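Local atomic coordinates of outer membrane protein TP0453 (Treponema pallidum, PDB entry 3K8H), a protein that alters membrane permeability at acidic pH, increases the permeability of lipid vesicles in its non-lipidated form, and might be involved in ligand transport. Residues 206-211 / 234-239; 53-58 / 71-76; 42-47 / 89-94. One frame throughout, in Å; residues are numbered along the deposited sequence.

Contact 1 of 3, residues 206-211 / 234-239; sequences LQLGNA and DRLIIE
Leu206 and Leu236 form an antiparallel hydrogen-bonded pair where strand 199-207 ends and strand 235-244 begins. Leu206 N gives its hydrogen to Leu236 O at 2.9 Å, and Leu236 N returns a bond of 2.9 Å to Leu206 O. A third backbone bond, 2.7 Å from Leu208 N to Asp234 O, carries the pairing one step past the strand ends. Between these bonds lies the non-hydrogen-bonded pair of Gln207 and Arg235, and Arg235 CA lies 3.4 Å from Leu206 O in a CA-H...O contact.

The apolar contact is made on the face that bears Leu206 and Leu236. With its CG anti to the carbonyl carbon (chi1 -64°), Leu208 drapes CB and CG over Asp234 O and brings CD2 to 4.0 Å from Leu236 CB. Leu236 also packs on Ile229 of strand 228-232, and Leu206 on Leu186.

On the other face the end of the Gln207 side chain lies beside CG of Arg235, whose guanidinium has a long, weak ion pair with Glu232.

The three backbone bonds thus fix the register and the leucines add the apolar contact, with Leu206 and Leu236 buried on one face and Gln207 and Arg235 partly exposed on the other.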
ATOM      1  N   LEU A 206      -6.442  10.043 -17.553  1.00 32.83           N
ATOM      2  CA  LEU A 206      -5.614  11.222 -17.521  1.00 33.78           C
ATOM      3  C   LEU A 206      -4.868  11.305 -18.853  1.00 36.35           C
ATOM      4  O   LEU A 206      -4.152  10.376 -19.230  1.00 36.38           O
ATOM      5  CB  LEU A 206      -4.645  11.106 -16.339  1.00 32.48           C
ATOM      6  CG  LEU A 206      -3.479  12.084 -16.180  1.00 33.22           C
ATOM      7  CD1 LEU A 206      -3.953  13.530 -15.969  1.00 27.28           C
ATOM      8  CD2 LEU A 206      -2.574  11.633 -15.043  1.00 30.15           C
ATOM      9  N   GLN A 207      -5.060  12.403 -19.578  1.00 38.40           N
ATOM     10  CA  GLN A 207      -4.326  12.630 -20.813  1.00 40.67           C
ATOM     11  C   GLN A 207      -2.860  12.799 -20.455  1.00 42.21           C
ATOM     12  O   GLN A 207      -2.529  13.528 -19.521  1.00 41.66           O
ATOM     13  CB  GLN A 207      -4.851  13.874 -21.547  1.00 40.74           C
ATOM     14  CG  GLN A 207      -6.279  13.750 -22.087  1.00 43.52           C
ATOM     15  CD  GLN A 207      -6.382  12.941 -23.390  1.00 53.36           C
ATOM     16  OE1 GLN A 207      -5.370  12.541 -23.984  1.00 55.57           O
ATOM     17  NE2 GLN A 207      -7.616  12.708 -23.843  1.00 52.44           N
ATOM     18  N   LEU A 208      -1.987  12.113 -21.190  1.00 45.20           N
ATOM     19  CA  LEU A 208      -0.546  12.139 -20.919  1.00 47.98           C
ATOM     20  C   LEU A 208       0.244  13.131 -21.781  1.00 50.51           C
ATOM     21  O   LEU A 208       1.194  13.761 -21.298  1.00 51.01           O
ATOM     22  CB  LEU A 208       0.057  10.739 -21.080  1.00 47.34           C
ATOM     23  CG  LEU A 208      -0.387   9.604 -20.152  1.00 47.87           C
ATOM     24  CD1 LEU A 208       0.244   8.291 -20.605  1.00 46.30           C
ATOM     25  CD2 LEU A 208      -0.056   9.888 -18.681  1.00 47.34           C
ATOM     26  N   GLY A 209      -0.147  13.262 -23.048  1.00 52.98           N
ATOM     27  CA  GLY A 209       0.667  13.965 -24.044  1.00 56.18           C
ATOM     28  C   GLY A 209       1.888  13.150 -24.467  1.00 58.01           C
ATOM     29  O   GLY A 209       1.881  11.916 -24.392  1.00 57.64           O
ATOM     30  N   ASN A 210       2.937  13.845 -24.909  1.00 59.97           N
ATOM     31  CA  ASN A 210       4.213  13.213 -25.272  1.00 61.88           C
ATOM     32  C   ASN A 210       4.948  12.565 -24.087  1.00 62.56           C
ATOM     33  O   ASN A 210       5.991  11.923 -24.271  1.00 62.72           O
ATOM     34  CB  ASN A 210       5.135  14.216 -25.981  1.00 61.90           C
ATOM     35  CG  ASN A 210       5.016  14.160 -27.499  1.00 64.19           C
ATOM     36  OD1 ASN A 210       3.928  13.974 -28.052  1.00 65.76           O
ATOM     37  ND2 ASN A 210       6.147  14.330 -28.182  1.00 65.81           N
ATOM     38  N   ALA A 211       4.398  12.738 -22.883  1.00 63.03           N
ATOM     39  CA  ALA A 211       4.922  12.109 -21.670  1.00 63.40           C
ATOM     40  C   ALA A 211       4.739  10.591 -21.714  1.00 63.94           C
ATOM     41  O   ALA A 211       3.744  10.088 -22.253  1.00 63.32           O
ATOM     42  CB  ALA A 211       4.258  12.697 -20.431  1.00 63.29           C
ATOM     43  N   ASP A 234      -2.824   7.629 -25.405  1.00 50.69           N
ATOM     44  CA  ASP A 234      -2.100   8.578 -24.551  1.00 50.33           C
ATOM     45  C   ASP A 234      -2.956   8.959 -23.332  1.00 48.41           C
ATOM     46  O   ASP A 234      -2.840  10.057 -22.781  1.00 47.46           O
ATOM     47  CB  ASP A 234      -1.657   9.816 -25.346  1.00 51.04           C
ATOM     48  CG  ASP A 234      -2.830  10.619 -25.895  1.00 55.53           C
ATOM     49  OD1 ASP A 234      -2.719  11.868 -25.942  1.00 60.95           O
ATOM     50  OD2 ASP A 234      -3.860  10.009 -26.273  1.00 57.87           O
ATOM     51  N   ARG A 235      -3.818   8.023 -22.938  1.00 46.96           N
ATOM     52  CA  ARG A 235      -4.664   8.133 -21.757  1.00 45.88           C
ATOM     53  C   ARG A 235      -4.267   7.060 -20.746  1.00 43.89           C
ATOM     54  O   ARG A 235      -4.247   5.869 -21.071  1.00 44.54           O
ATOM     55  CB  ARG A 235      -6.127   7.923 -22.138  1.00 45.70           C
ATOM     56  CG  ARG A 235      -6.937   9.183 -22.333  1.00 51.16           C
ATOM     57  CD  ARG A 235      -8.215   8.868 -23.095  1.00 56.87           C
ATOM     58  NE  ARG A 235      -8.970   7.785 -22.463  1.00 63.32           N
ATOM     59  CZ  ARG A 235      -9.739   6.914 -23.114  1.00 67.76           C
ATOM     60  NH1 ARG A 235      -9.864   6.973 -24.437  1.00 67.09           N
ATOM     61  NH2 ARG A 235     -10.382   5.970 -22.435  1.00 69.62           N
ATOM     62  N   LEU A 236      -3.944   7.485 -19.529  1.00 40.57           N
ATOM     63  CA  LEU A 236      -3.686   6.558 -18.435  1.00 37.46           C
ATOM     64  C   LEU A 236      -5.005   6.288 -17.721  1.00 35.36           C
ATOM     65  O   LEU A 236      -5.737   7.219 -17.396  1.00 35.51           O
ATOM     66  CB  LEU A 236      -2.632   7.130 -17.484  1.00 37.16           C
ATOM     67  CG  LEU A 236      -2.417   6.465 -16.113  1.00 39.95           C
ATOM     68  CD1 LEU A 236      -2.132   4.983 -16.240  1.00 38.82           C
ATOM     69  CD2 LEU A 236      -1.301   7.168 -15.347  1.00 38.56           C
ATOM     70  N   ILE A 237      -5.313   5.013 -17.514  1.00 33.22           N
ATOM     71  CA  ILE A 237      -6.567   4.596 -16.888  1.00 31.25           C
ATOM     72  C   ILE A 237      -6.319   3.804 -15.611  1.00 30.38           C
ATOM     73  O   ILE A 237      -5.528   2.863 -15.588  1.00 29.50           O
ATOM     74  CB  ILE A 237      -7.448   3.774 -17.856  1.00 32.24           C
ATOM     75  CG1 ILE A 237      -7.946   4.675 -18.995  1.00 35.58           C
ATOM     76  CG2 ILE A 237      -8.637   3.144 -17.115  1.00 31.43           C
ATOM     77  CD1 ILE A 237      -8.377   3.930 -20.219  1.00 38.53           C
ATOM     78  N   ILE A 238      -6.998   4.221 -14.550  1.00 29.39           N
ATOM     79  CA  ILE A 238      -6.958   3.556 -13.266  1.00 27.99           C
ATOM     80  C   ILE A 238      -8.388   3.205 -12.921  1.00 29.10           C
ATOM     81  O   ILE A 238      -9.257   4.060 -12.981  1.00 30.10           O
ATOM     82  CB  ILE A 238      -6.377   4.488 -12.176  1.00 27.28           C
ATOM     83  CG1 ILE A 238      -4.943   4.910 -12.528  1.00 24.45           C
ATOM     84  CG2 ILE A 238      -6.454   3.840 -10.790  1.00 25.04           C
ATOM     85  CD1 ILE A 238      -4.440   6.082 -11.714  1.00 23.82           C
ATOM     86  N   GLU A 239      -8.624   1.941 -12.572  1.00 31.56           N
ATOM     87  CA  GLU A 239      -9.949   1.448 -12.200  1.00 32.75           C
ATOM     88  C   GLU A 239      -9.893   0.743 -10.863  1.00 33.29           C
ATOM     89  O   GLU A 239      -8.993  -0.055 -10.615  1.00 32.93           O
ATOM     90  CB  GLU A 239     -10.460   0.450 -13.231  1.00 33.10           C
ATOM     91  CG  GLU A 239     -10.731   1.023 -14.592  1.00 38.29           C
ATOM     92  CD  GLU A 239     -11.132  -0.046 -15.579  1.00 44.33           C
ATOM     93  OE1 GLU A 239     -12.194   0.121 -16.219  1.00 46.27           O
ATOM     94  OE2 GLU A 239     -10.389  -1.047 -15.709  1.00 45.13           O
TER

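Contact 2 of 3, residues 53-58 / 71-76; sequences RTTAVY and FGSGSY
Tyr58 and Phe71 are joined by two backbone hydrogen bonds, Tyr58 N to Phe71 O at 2.9 Å and Phe71 N to Tyr58 O at 2.8 Å. Their side chains run side by side on the same face, Tyr58 CD2 being 4.2 Å from Phe71 CD2, and Phe71 O lies at the edge of the tyrosine ring. Further along, Ser73 N bonds Ala56 O, while Ser73 O accepts from Thr55 N at 2.9 Å. Thr55 and Ala56 therefore both face Ser73, a classic beta bulge that shifts the register by one residue.

Past the bulge, Gly74 lies close against Thr54, with Gly74 CA 4.1 Å from Thr54 CA. Arg53 O accepts from Ser75 N at 3.0 Å. Bent at chi3 (110°), Arg53 brings NH1 to 2.7 Å from Ser75 O, approaching from above the carbonyl plane. Tyr76 OH donates to Thr54 OG1 at 2.8 Å, with that oxygen at the edge of the phenol ring.

Second-shell partners hold these groups in turn. Thr54 OG1 is also bonded to Ile50 O, tying the hairpin to the end of helix 45-52, and the Arg53 guanidinium makes a cation-pi contact with Phe80. Tyr58 OH reaches Cys153 O, at the end of helix 147-154.

The two strands form a beta hairpin, 54-62 with 67-74. It is flanked by strand 21-26 beside the first and strand 117-123 beside the second, while helix 11-15 covers the Tyr58 and Phe71 face through Pro11, Val14 and Val15.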
ATOM      1  N   ARG A  53     -32.110  19.777   1.447  1.00 31.87           N
ATOM      2  CA  ARG A  53     -33.262  19.863   0.552  1.00 30.10           C
ATOM      3  C   ARG A  53     -32.841  19.882  -0.920  1.00 29.42           C
ATOM      4  O   ARG A  53     -33.590  20.354  -1.786  1.00 29.00           O
ATOM      5  CB  ARG A  53     -34.087  21.112   0.858  1.00 30.01           C
ATOM      6  CG  ARG A  53     -34.235  21.443   2.319  1.00 34.07           C
ATOM      7  CD  ARG A  53     -35.328  22.475   2.515  1.00 37.80           C
ATOM      8  NE  ARG A  53     -36.487  21.882   3.162  1.00 40.11           N
ATOM      9  CZ  ARG A  53     -37.522  21.324   2.537  1.00 43.48           C
ATOM     10  NH1 ARG A  53     -37.586  21.271   1.210  1.00 41.52           N
ATOM     11  NH2 ARG A  53     -38.508  20.809   3.262  1.00 42.33           N
ATOM     12  N   THR A  54     -31.643  19.376  -1.203  1.00 27.58           N
ATOM     13  CA  THR A  54     -31.117  19.380  -2.558  1.00 26.40           C
ATOM     14  C   THR A  54     -30.979  17.951  -3.075  1.00 26.60           C
ATOM     15  O   THR A  54     -30.594  17.052  -2.318  1.00 25.95           O
ATOM     16  CB  THR A  54     -29.774  20.130  -2.594  1.00 27.77           C
ATOM     17  OG1 THR A  54     -29.919  21.376  -1.890  1.00 29.51           O
ATOM     18  CG2 THR A  54     -29.340  20.414  -4.024  1.00 25.08           C
ATOM     19  N   THR A  55     -31.326  17.725  -4.344  1.00 25.19           N
ATOM     20  CA  THR A  55     -31.097  16.412  -4.952  1.00 25.42           C
ATOM     21  C   THR A  55     -29.744  16.318  -5.688  1.00 24.36           C
ATOM     22  O   THR A  55     -29.106  15.251  -5.693  1.00 24.14           O
ATOM     23  CB  THR A  55     -32.247  15.964  -5.897  1.00 25.40           C
ATOM     24  OG1 THR A  55     -32.320  16.844  -7.027  1.00 32.94           O
ATOM     25  CG2 THR A  55     -33.587  15.955  -5.171  1.00 26.80           C
ATOM     26  N   ALA A  56     -29.310  17.422  -6.300  1.00 21.52           N
ATOM     27  CA  ALA A  56     -28.076  17.427  -7.091  1.00 19.92           C
ATOM     28  C   ALA A  56     -27.370  18.769  -7.033  1.00 19.49           C
ATOM     29  O   ALA A  56     -28.002  19.827  -7.006  1.00 17.36           O
ATOM     30  CB  ALA A  56     -28.355  17.033  -8.557  1.00 19.21           C
ATOM     31  N   VAL A  57     -26.046  18.703  -7.052  1.00 19.74           N
ATOM     32  CA  VAL A  57     -25.199  19.875  -7.000  1.00 20.66           C
ATOM     33  C   VAL A  57     -24.277  19.863  -8.208  1.00 21.21           C
ATOM     34  O   VAL A  57     -23.619  18.851  -8.476  1.00 19.69           O
ATOM     35  CB  VAL A  57     -24.365  19.903  -5.696  1.00 21.02           C
ATOM     36  CG1 VAL A  57     -23.298  20.961  -5.754  1.00 21.50           C
ATOM     37  CG2 VAL A  57     -25.286  20.145  -4.481  1.00 24.10           C
ATOM     38  N   TYR A  58     -24.245  21.000  -8.912  1.00 20.36           N
ATOM     39  CA  TYR A  58     -23.369  21.257 -10.056  1.00 19.69           C
ATOM     40  C   TYR A  58     -22.380  22.367  -9.695  1.00 21.52           C
ATOM     41  O   TYR A  58     -22.775  23.460  -9.295  1.00 21.85           O
ATOM     42  CB  TYR A  58     -24.202  21.707 -11.254  1.00 20.55           C
ATOM     43  CG  TYR A  58     -25.294  20.734 -11.631  1.00 18.99           C
ATOM     44  CD1 TYR A  58     -25.137  19.848 -12.703  1.00 22.39           C
ATOM     45  CD2 TYR A  58     -26.467  20.667 -10.887  1.00 19.32           C
ATOM     46  CE1 TYR A  58     -26.147  18.939 -13.043  1.00 18.64           C
ATOM     47  CE2 TYR A  58     -27.456  19.781 -11.202  1.00 17.83           C
ATOM     48  CZ  TYR A  58     -27.298  18.915 -12.285  1.00 23.46           C
ATOM     49  OH  TYR A  58     -28.316  18.022 -12.581  1.00 33.59           O
ATOM     50  N   PHE A  71     -24.616  25.343  -8.450  1.00 18.10           N
ATOM     51  CA  PHE A  71     -26.020  25.351  -8.727  1.00 19.35           C
ATOM     52  C   PHE A  71     -26.674  24.108  -8.124  1.00 19.86           C
ATOM     53  O   PHE A  71     -26.289  22.988  -8.442  1.00 19.27           O
ATOM     54  CB  PHE A  71     -26.228  25.388 -10.236  1.00 19.91           C
ATOM     55  CG  PHE A  71     -27.669  25.456 -10.652  1.00 18.46           C
ATOM     56  CD1 PHE A  71     -28.210  26.645 -11.105  1.00 23.89           C
ATOM     57  CD2 PHE A  71     -28.486  24.323 -10.599  1.00 20.35           C
ATOM     58  CE1 PHE A  71     -29.555  26.714 -11.505  1.00 19.82           C
ATOM     59  CE2 PHE A  71     -29.834  24.379 -11.006  1.00 16.93           C
ATOM     60  CZ  PHE A  71     -30.354  25.569 -11.457  1.00 14.34           C
ATOM     61  N   GLY A  72     -27.673  24.304  -7.270  1.00 20.02           N
ATOM     62  CA  GLY A  72     -28.409  23.176  -6.701  1.00 22.29           C
ATOM     63  C   GLY A  72     -29.845  23.079  -7.194  1.00 23.54           C
ATOM     64  O   GLY A  72     -30.549  24.080  -7.288  1.00 24.96           O
ATOM     65  N   SER A  73     -30.286  21.874  -7.513  1.00 24.19           N
ATOM     66  CA  SER A  73     -31.693  21.666  -7.806  1.00 26.13           C
ATOM     67  C   SER A  73     -32.306  20.918  -6.635  1.00 26.84           C
ATOM     68  O   SER A  73     -31.708  19.975  -6.116  1.00 25.40           O
ATOM     69  CB  SER A  73     -31.883  20.903  -9.113  1.00 25.41           C
ATOM     70  OG  SER A  73     -31.648  19.535  -8.908  1.00 33.48           O
ATOM     71  N   GLY A  74     -33.490  21.353  -6.207  1.00 28.46           N
ATOM     72  CA  GLY A  74     -34.119  20.795  -5.014  1.00 29.20           C
ATOM     73  C   GLY A  74     -35.507  21.335  -4.732  1.00 30.67           C
ATOM     74  O   GLY A  74     -36.342  21.474  -5.636  1.00 30.65           O
ATOM     75  N   SER A  75     -35.756  21.626  -3.463  1.00 31.21           N
ATOM     76  CA  SER A  75     -37.061  22.104  -3.017  1.00 32.74           C
ATOM     77  C   SER A  75     -36.843  23.083  -1.890  1.00 31.56           C
ATOM     78  O   SER A  75     -36.416  22.715  -0.791  1.00 31.13           O
ATOM     79  CB  SER A  75     -37.950  20.943  -2.560  1.00 32.88           C
ATOM     80  OG  SER A  75     -38.122  20.029  -3.627  1.00 38.20           O
ATOM     81  N   TYR A  76     -37.117  24.340  -2.193  1.00 29.69           N
ATOM     82  CA  TYR A  76     -36.783  25.424  -1.306  1.00 29.80           C
ATOM     83  C   TYR A  76     -38.015  26.321  -1.126  1.00 30.05           C
ATOM     84  O   TYR A  76     -38.091  27.404  -1.702  1.00 29.19           O
ATOM     85  CB  TYR A  76     -35.589  26.200  -1.873  1.00 28.88           C
ATOM     86  CG  TYR A  76     -34.434  25.325  -2.371  1.00 28.30           C
ATOM     87  CD1 TYR A  76     -33.642  24.597  -1.479  1.00 26.45           C
ATOM     88  CD2 TYR A  76     -34.146  25.229  -3.736  1.00 20.11           C
ATOM     89  CE1 TYR A  76     -32.597  23.809  -1.931  1.00 25.95           C
ATOM     90  CE2 TYR A  76     -33.112  24.460  -4.193  1.00 18.49           C
ATOM     91  CZ  TYR A  76     -32.332  23.757  -3.298  1.00 24.25           C
ATOM     92  OH  TYR A  76     -31.313  22.974  -3.772  1.00 23.60           O
TER

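Contact 3 of 3, residues 42-47 / 89-94; sequences ESKADI and DGWAST
Trp91 and Asp46 each hold CG anti to the carbonyl carbon (chi1 -64° and -44°), and from these positions the indole NE1 of Trp91 meets Asp46 OD1 at 2.7 Å. The bond is bent, 139° at the hydrogen, and the donor arrives from above the carboxylate plane, which stands almost perpendicular to the indole. A bend at chi3 of Lys44 leads its chain past the same ring in the opposite direction: CD passes 3.6 Å from Trp91 NE1, and NZ ends over the face of the five-membered ring, 4.7 Å from its centroid, in a cation-pi contact. Lys44 NZ also bonds Asp89 O at 3.2 Å, so the lysine joins the Asp89 carbonyl and the indole face.

These groups connect the start of amphipathic helix 3, inferred to span 44-52, to the segment that leads into strand 92-95. The indole also packs on Tyr103, Thr108 and Val110 of the neighbouring strands and meets Phe85 edge-to-face.

Asp46 is gripped on both oxygens, since OD2 accepts from Phe85 N. The two N-H donors would probably favour its charged form, although the Asp89 carboxylate counts against this, with Asp46 OD2 4.6 Å from Asp89 OD2. Glu42 OE2 comes to 4.0 Å from Trp91 CZ2.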
ATOM      1  N   GLU A  42     -16.919  26.499   5.483  1.00 46.55           N
ATOM      2  CA  GLU A  42     -17.967  27.294   6.109  1.00 48.11           C
ATOM      3  C   GLU A  42     -18.610  26.531   7.257  1.00 47.93           C
ATOM      4  O   GLU A  42     -18.878  25.332   7.153  1.00 49.18           O
ATOM      5  CB  GLU A  42     -19.023  27.668   5.059  1.00 48.89           C
ATOM      6  CG  GLU A  42     -20.287  28.347   5.603  1.00 54.72           C
ATOM      7  CD  GLU A  42     -20.432  29.818   5.197  1.00 60.40           C
ATOM      8  OE1 GLU A  42     -19.411  30.549   5.114  1.00 60.31           O
ATOM      9  OE2 GLU A  42     -21.588  30.240   4.970  1.00 60.78           O
ATOM     10  N   SER A  43     -18.866  27.238   8.353  1.00 47.71           N
ATOM     11  CA  SER A  43     -19.445  26.632   9.547  1.00 45.79           C
ATOM     12  C   SER A  43     -20.952  26.901   9.677  1.00 45.13           C
ATOM     13  O   SER A  43     -21.656  26.178  10.386  1.00 44.43           O
ATOM     14  CB  SER A  43     -18.696  27.117  10.787  1.00 46.01           C
ATOM     15  OG  SER A  43     -18.905  26.240  11.872  1.00 45.30           O
ATOM     16  N   LYS A  44     -21.438  27.932   8.981  1.00 44.27           N
ATOM     17  CA  LYS A  44     -22.859  28.296   8.993  1.00 43.52           C
ATOM     18  C   LYS A  44     -23.806  27.187   8.515  1.00 42.41           C
ATOM     19  O   LYS A  44     -23.557  26.510   7.523  1.00 43.24           O
ATOM     20  CB  LYS A  44     -23.091  29.581   8.208  1.00 43.94           C
ATOM     21  CG  LYS A  44     -22.826  30.827   9.027  1.00 44.45           C
ATOM     22  CD  LYS A  44     -23.013  32.093   8.205  1.00 50.19           C
ATOM     23  CE  LYS A  44     -21.720  32.530   7.524  1.00 51.31           C
ATOM     24  NZ  LYS A  44     -21.710  33.996   7.292  1.00 49.39           N
ATOM     25  N   ALA A  45     -24.894  27.029   9.258  1.00 41.49           N
ATOM     26  CA  ALA A  45     -25.845  25.935   9.087  1.00 40.20           C
ATOM     27  C   ALA A  45     -26.695  26.096   7.841  1.00 39.62           C
ATOM     28  O   ALA A  45     -27.186  25.098   7.302  1.00 40.24           O
ATOM     29  CB  ALA A  45     -26.749  25.824  10.325  1.00 39.17           C
ATOM     30  N   ASP A  46     -26.861  27.343   7.389  1.00 37.20           N
ATOM     31  CA  ASP A  46     -27.754  27.659   6.273  1.00 35.22           C
ATOM     32  C   ASP A  46     -27.460  26.743   5.088  1.00 33.93           C
ATOM     33  O   ASP A  46     -28.360  26.119   4.527  1.00 32.53           O
ATOM     34  CB  ASP A  46     -27.621  29.131   5.849  1.00 36.02           C
ATOM     35  CG  ASP A  46     -27.572  30.092   7.031  1.00 35.96           C
ATOM     36  OD1 ASP A  46     -26.457  30.535   7.382  1.00 36.44           O
ATOM     37  OD2 ASP A  46     -28.638  30.405   7.605  1.00 35.24           O
ATOM     38  N   ILE A  47     -26.182  26.652   4.746  1.00 33.26           N
ATOM     39  CA  ILE A  47     -25.719  25.891   3.591  1.00 34.37           C
ATOM     40  C   ILE A  47     -25.960  24.387   3.764  1.00 34.11           C
ATOM     41  O   ILE A  47     -26.465  23.732   2.843  1.00 33.05           O
ATOM     42  CB  ILE A  47     -24.249  26.262   3.272  1.00 35.11           C
ATOM     43  CG1 ILE A  47     -24.229  27.623   2.563  1.00 39.72           C
ATOM     44  CG2 ILE A  47     -23.572  25.208   2.419  1.00 34.40           C
ATOM     45  CD1 ILE A  47     -22.896  28.323   2.566  1.00 47.47           C
ATOM     46  N   ASP A  89     -26.382  35.828  11.890  1.00 31.74           N
ATOM     47  CA  ASP A  89     -25.367  34.954  11.330  1.00 31.86           C
ATOM     48  C   ASP A  89     -24.514  35.676  10.276  1.00 32.17           C
ATOM     49  O   ASP A  89     -23.650  35.063   9.651  1.00 32.53           O
ATOM     50  CB  ASP A  89     -26.008  33.678  10.765  1.00 32.43           C
ATOM     51  CG  ASP A  89     -26.406  32.686  11.860  1.00 32.26           C
ATOM     52  OD1 ASP A  89     -25.637  32.525  12.826  1.00 33.40           O
ATOM     53  OD2 ASP A  89     -27.483  32.064  11.759  1.00 28.61           O
ATOM     54  N   GLY A  90     -24.759  36.977  10.088  1.00 32.09           N
ATOM     55  CA  GLY A  90     -23.920  37.823   9.231  1.00 30.12           C
ATOM     56  C   GLY A  90     -24.336  37.877   7.771  1.00 30.03           C
ATOM     57  O   GLY A  90     -23.502  38.097   6.893  1.00 29.40           O
ATOM     58  N   TRP A  91     -25.630  37.680   7.527  1.00 29.79           N
ATOM     59  CA  TRP A  91     -26.214  37.736   6.199  1.00 29.54           C
ATOM     60  C   TRP A  91     -26.955  39.037   5.993  1.00 30.33           C
ATOM     61  O   TRP A  91     -27.843  39.380   6.773  1.00 31.95           O
ATOM     62  CB  TRP A  91     -27.227  36.613   6.009  1.00 30.30           C
ATOM     63  CG  TRP A  91     -26.677  35.231   6.069  1.00 29.99           C
ATOM     64  CD1 TRP A  91     -26.745  34.377   7.121  1.00 27.31           C
ATOM     65  CD2 TRP A  91     -26.007  34.527   5.019  1.00 29.39           C
ATOM     66  NE1 TRP A  91     -26.154  33.181   6.797  1.00 30.34           N
ATOM     67  CE2 TRP A  91     -25.690  33.245   5.513  1.00 25.74           C
ATOM     68  CE3 TRP A  91     -25.638  34.857   3.709  1.00 28.67           C
ATOM     69  CZ2 TRP A  91     -25.015  32.290   4.752  1.00 26.16           C
ATOM     70  CZ3 TRP A  91     -24.975  33.902   2.948  1.00 29.17           C
ATOM     71  CH2 TRP A  91     -24.671  32.634   3.475  1.00 24.33           C
ATOM     72  N   ALA A  92     -26.593  39.755   4.934  1.00 30.61           N
ATOM     73  CA  ALA A  92     -27.372  40.889   4.464  1.00 30.24           C
ATOM     74  C   ALA A  92     -28.158  40.427   3.252  1.00 31.49           C
ATOM     75  O   ALA A  92     -27.671  39.615   2.462  1.00 31.28           O
ATOM     76  CB  ALA A  92     -26.464  42.053   4.106  1.00 28.73           C
ATOM     77  N   SER A  93     -29.379  40.926   3.125  1.00 33.61           N
ATOM     78  CA  SER A  93     -30.203  40.645   1.960  1.00 37.72           C
ATOM     79  C   SER A  93     -30.538  41.910   1.185  1.00 40.58           C
ATOM     80  O   SER A  93     -30.363  43.013   1.694  1.00 40.86           O
ATOM     81  CB  SER A  93     -31.487  39.923   2.372  1.00 38.28           C
ATOM     82  OG  SER A  93     -32.102  40.558   3.471  1.00 37.65           O
ATOM     83  N   THR A  94     -31.003  41.739  -0.054  1.00 45.10           N
ATOM     84  CA  THR A  94     -31.497  42.849  -0.879  1.00 49.59           C
ATOM     85  C   THR A  94     -32.531  42.343  -1.894  1.00 52.24           C
ATOM     86  O   THR A  94     -32.227  41.453  -2.689  1.00 52.26           O
ATOM     87  CB  THR A  94     -30.351  43.571  -1.669  1.00 49.67           C
ATOM     88  OG1 THR A  94     -29.064  43.103  -1.238  1.00 49.56           O
ATOM     89  CG2 THR A  94     -30.442  45.097  -1.497  1.00 50.36           C
TER

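How the contacts relate
Contacts 2 and 3 are neighbours, their centres about 17 Å apart and their nearest atoms about 6 Å, and helix 45-52 runs directly into strand 54-62 to connect them. In the chain, contact 2 is nested inside the loop that contact 3 closes; contact 1 follows later, on the opposite side of the chain's centre, about 33 Å from contact 2 and 42 Å from contact 3, centre to centre. All three reach the antiparallel strand arrangement of the beta-half-barrel. Contacts 1 and 2 pair adjacent strands, whereas contact 3 joins the start of helix 45-52 to the turn leading into strand 92-95, at its edge. That helix, with others, moves away from helices 169-177 and 215-225 when the cavity opens.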